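Local coordinates for protein chorismate mutase (Clostridium thermocellum, PDB 1XHO) that probably catalyses the rearrangement of chorismate to prephenate, as a trimeric chorismate mutase of the AroH type, at residues F76-D81 with K115-M120. Sequence-based numbering, arbitrary orientation.
Sequences FTVTKD and KCIRVM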
ATOM      1  N   PHE C  76       1.090  -6.286   3.698  1.00 25.12           N
ATOM      2  CA  PHE C  76       2.331  -6.923   4.122  1.00 23.68           C
ATOM      3  C   PHE C  76       3.480  -6.570   3.186  1.00 21.51           C
ATOM      4  O   PHE C  76       3.285  -6.476   1.980  1.00 18.96           O
ATOM      5  CB  PHE C  76       2.170  -8.433   4.108  1.00 24.11           C
ATOM      6  CG  PHE C  76       1.051  -8.943   4.971  1.00 24.15           C
ATOM      7  CD1 PHE C  76       1.301  -9.391   6.271  1.00 24.84           C
ATOM      8  CD2 PHE C  76      -0.244  -9.006   4.479  1.00 23.66           C
ATOM      9  CE1 PHE C  76       0.274  -9.890   7.062  1.00 24.06           C
ATOM     10  CE2 PHE C  76      -1.288  -9.494   5.274  1.00 25.55           C
ATOM     11  CZ  PHE C  76      -1.024  -9.946   6.566  1.00 24.21           C
ATOM     12  N   THR C  77       4.675  -6.384   3.747  1.00 22.34           N
ATOM     13  CA  THR C  77       5.906  -6.363   2.959  1.00 23.37           C
ATOM     14  C   THR C  77       6.919  -7.322   3.545  1.00 25.59           C
ATOM     15  O   THR C  77       6.948  -7.556   4.760  1.00 27.93           O
ATOM     16  CB  THR C  77       6.568  -4.960   2.853  1.00 24.05           C
ATOM     17  OG1 THR C  77       6.992  -4.506   4.152  1.00 23.42           O
ATOM     18  CG2 THR C  77       5.617  -3.940   2.188  1.00 23.32           C
ATOM     19  N   VAL C  78       7.746  -7.882   2.674  1.00 24.42           N
ATOM     20  CA  VAL C  78       8.919  -8.610   3.102  1.00 25.73           C
ATOM     21  C   VAL C  78      10.115  -8.048   2.354  1.00 25.82           C
ATOM     22  O   VAL C  78       9.985  -7.529   1.239  1.00 26.26           O
ATOM     23  CB  VAL C  78       8.808 -10.142   2.865  1.00 26.14           C
ATOM     24  CG1 VAL C  78       7.598 -10.705   3.575  1.00 27.23           C
ATOM     25  CG2 VAL C  78       8.756 -10.471   1.364  1.00 28.12           C
ATOM     26  N   THR C  79      11.274  -8.137   2.987  1.00 23.69           N
ATOM     27  CA  THR C  79      12.532  -7.777   2.361  1.00 24.78           C
ATOM     28  C   THR C  79      12.901  -8.799   1.269  1.00 23.69           C
ATOM     29  O   THR C  79      12.429  -9.941   1.285  1.00 24.86           O
ATOM     30  CB  THR C  79      13.653  -7.649   3.431  1.00 23.96           C
ATOM     31  OG1 THR C  79      13.545  -8.717   4.380  1.00 23.72           O
ATOM     32  CG2 THR C  79      13.507  -6.367   4.169  1.00 23.69           C
ATOM     33  N   LYS C  80      13.729  -8.370   0.326  1.00 26.29           N
ATOM     34  CA  LYS C  80      14.119  -9.172  -0.859  1.00 31.55           C
ATOM     35  C   LYS C  80      14.585 -10.614  -0.540  1.00 31.84           C
ATOM     36  O   LYS C  80      14.334 -11.558  -1.314  1.00 31.85           O
ATOM     37  CB  LYS C  80      15.224  -8.426  -1.612  1.00 35.18           C
ATOM     38  CG  LYS C  80      15.638  -9.042  -2.926  1.00 39.70           C
ATOM     39  CD  LYS C  80      16.239  -7.988  -3.856  1.00 42.23           C
ATOM     40  CE  LYS C  80      17.469  -7.305  -3.251  1.00 43.59           C
ATOM     41  NZ  LYS C  80      18.207  -6.506  -4.278  1.00 43.78           N
ATOM     42  N   ASP C  81      15.253 -10.772   0.601  1.00 30.72           N
ATOM     43  CA  ASP C  81      15.751 -12.081   1.053  1.00 32.94           C
ATOM     44  C   ASP C  81      14.669 -13.068   1.512  1.00 31.43           C
ATOM     45  O   ASP C  81      14.986 -14.197   1.796  1.00 32.01           O
ATOM     46  CB  ASP C  81      16.795 -11.905   2.169  1.00 35.00           C
ATOM     47  CG  ASP C  81      16.362 -10.898   3.230  1.00 36.61           C
ATOM     48  OD1 ASP C  81      15.154 -10.763   3.500  1.00 37.89           O
ATOM     49  OD2 ASP C  81      17.240 -10.222   3.781  1.00 37.88           O
ATOM     50  N   LYS C 115      15.626 -10.057   6.540  1.00 32.40           N
ATOM     51  CA  LYS C 115      14.687 -11.048   7.094  1.00 31.73           C
ATOM     52  C   LYS C 115      13.469 -10.427   7.789  1.00 29.94           C
ATOM     53  O   LYS C 115      12.933 -11.001   8.747  1.00 26.09           O
ATOM     54  CB  LYS C 115      15.404 -11.998   8.062  1.00 35.25           C
ATOM     55  CG  LYS C 115      16.615 -12.718   7.492  1.00 36.15           C
ATOM     56  CD  LYS C 115      16.253 -13.696   6.360  1.00 37.92           C
ATOM     57  CE  LYS C 115      17.520 -14.488   5.884  1.00 38.93           C
ATOM     58  NZ  LYS C 115      17.565 -14.738   4.396  1.00 38.32           N
ATOM     59  N   CYS C 116      13.011  -9.285   7.268  1.00 26.23           N
ATOM     60  CA  CYS C 116      12.032  -8.451   7.958  1.00 26.97           C
ATOM     61  C   CYS C 116      10.655  -8.454   7.293  1.00 26.64           C
ATOM     62  O   CYS C 116      10.516  -8.123   6.113  1.00 24.27           O
ATOM     63  CB  CYS C 116      12.566  -6.998   8.084  1.00 26.22           C
ATOM     64  SG  CYS C 116      11.453  -5.812   8.907  1.00 23.72           S
ATOM     65  N   ILE C 117       9.642  -8.800   8.084  1.00 26.37           N
ATOM     66  CA  ILE C 117       8.244  -8.699   7.684  1.00 26.21           C
ATOM     67  C   ILE C 117       7.608  -7.464   8.336  1.00 25.11           C
ATOM     68  O   ILE C 117       7.634  -7.319   9.566  1.00 23.43           O
ATOM     69  CB  ILE C 117       7.462  -9.963   8.101  1.00 27.39           C
ATOM     70  CG1 ILE C 117       8.130 -11.208   7.498  1.00 28.68           C
ATOM     71  CG2 ILE C 117       5.997  -9.860   7.681  1.00 26.74           C
ATOM     72  CD1 ILE C 117       7.802 -12.480   8.194  1.00 28.66           C
ATOM     73  N   ARG C 118       7.051  -6.578   7.507  1.00 25.15           N
ATOM     74  CA  ARG C 118       6.292  -5.416   7.991  1.00 24.68           C
ATOM     75  C   ARG C 118       4.802  -5.536   7.675  1.00 22.57           C
ATOM     76  O   ARG C 118       4.408  -6.164   6.694  1.00 19.61           O
ATOM     77  CB  ARG C 118       6.853  -4.102   7.439  1.00 22.96           C
ATOM     78  CG  ARG C 118       8.309  -3.845   7.856  1.00 24.54           C
ATOM     79  CD  ARG C 118       8.784  -2.521   7.280  1.00 23.55           C
ATOM     80  NE  ARG C 118      10.093  -2.064   7.749  1.00 22.43           N
ATOM     81  CZ  ARG C 118      11.281  -2.469   7.288  1.00 20.94           C
ATOM     82  NH1 ARG C 118      11.389  -3.408   6.379  1.00 24.14           N
ATOM     83  NH2 ARG C 118      12.379  -1.941   7.777  1.00 22.18           N
ATOM     84  N   VAL C 119       3.988  -4.940   8.543  1.00 23.30           N
ATOM     85  CA  VAL C 119       2.533  -4.986   8.451  1.00 22.75           C
ATOM     86  C   VAL C 119       1.998  -3.585   8.659  1.00 24.28           C
ATOM     87  O   VAL C 119       2.397  -2.913   9.604  1.00 25.00           O
ATOM     88  CB  VAL C 119       1.908  -5.896   9.553  1.00 21.88           C
ATOM     89  CG1 VAL C 119       0.373  -5.828   9.524  1.00 21.02           C
ATOM     90  CG2 VAL C 119       2.381  -7.297   9.396  1.00 22.93           C
HETATM   91  N   MSE C 120       1.108  -3.150   7.767  1.00 25.78           N
HETATM   92  CA  MSE C 120       0.350  -1.924   7.952  1.00 26.73           C
HETATM   93  C   MSE C 120      -1.145  -2.278   8.012  1.00 26.88           C
HETATM   94  O   MSE C 120      -1.724  -2.811   7.055  1.00 26.45           O
HETATM   95  CB  MSE C 120       0.617  -0.942   6.819  1.00 27.60           C
HETATM   96  CG  MSE C 120      -0.271   0.317   6.874  1.00 28.09           C
HETATM   97 SE   MSE C 120       0.176   1.626   5.495  1.00 30.45          SE
HETATM   98  CE  MSE C 120       1.637   2.596   6.467  1.00 28.13           C
TER
HETATM   99  O   HOH W   1       9.583  -5.577   5.204  1.00 19.71           O
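T77 and R118 face each other as a hydrogen-bonded antiparallel pair, with T77 N to R118 O at 3.0 Å and R118 N to T77 O at 2.9 Å. Their side chains leave the sheet on the same face and cross at a slant: T77 OG1, set between its backbone N and carbonyl carbon (chi1 64°), lies against R118 CB at 3.3 Å, while the arginine chain runs on, extended to NE. A water in the guanidinium plane accepts from R118 NH1 and donates to T77 OG1, and C116 SG lies over one face of the guanidinium, offset toward its rim. E106 supplies the main polar partner of T77 OG1 and a long, weak ion pair to R118. On the opposite face the flanking non-hydrogen-bonded pairs are apolar. F76 and V119 run side by side, ring atom CD1 3.9 Å from V119 CG2, and V78 CG1 meets I117 CG1 likewise.

Past V78 the ladder passes from backbone to side chains. T79 N still reaches C116 O, but C116 N donates to T79 OG1 at 3.0 Å, which donates to D81 OD1 at 2.7 Å. K115 N also donates to OD1, and weakly to OD2; the two donors on the syn side of OD1 probably fix the carboxylate's rotation beside the start of strand 116-124. Bent at chi2 and chi4, the K115 chain slants across D81, NZ 3.7 Å from D81 CB but too far from the carboxylate for a salt bridge.

The contact pairs antiparallel inner strands 71-78 and 116-124 in the mixed sheet of a type I (AroH-like) chorismate mutase, flanked by 100-105 and 32-40. Helix 46-63 covers F76, I117 and V119, whereas T77 and R118 pack on M102 of a neighbouring subunit of the trimer.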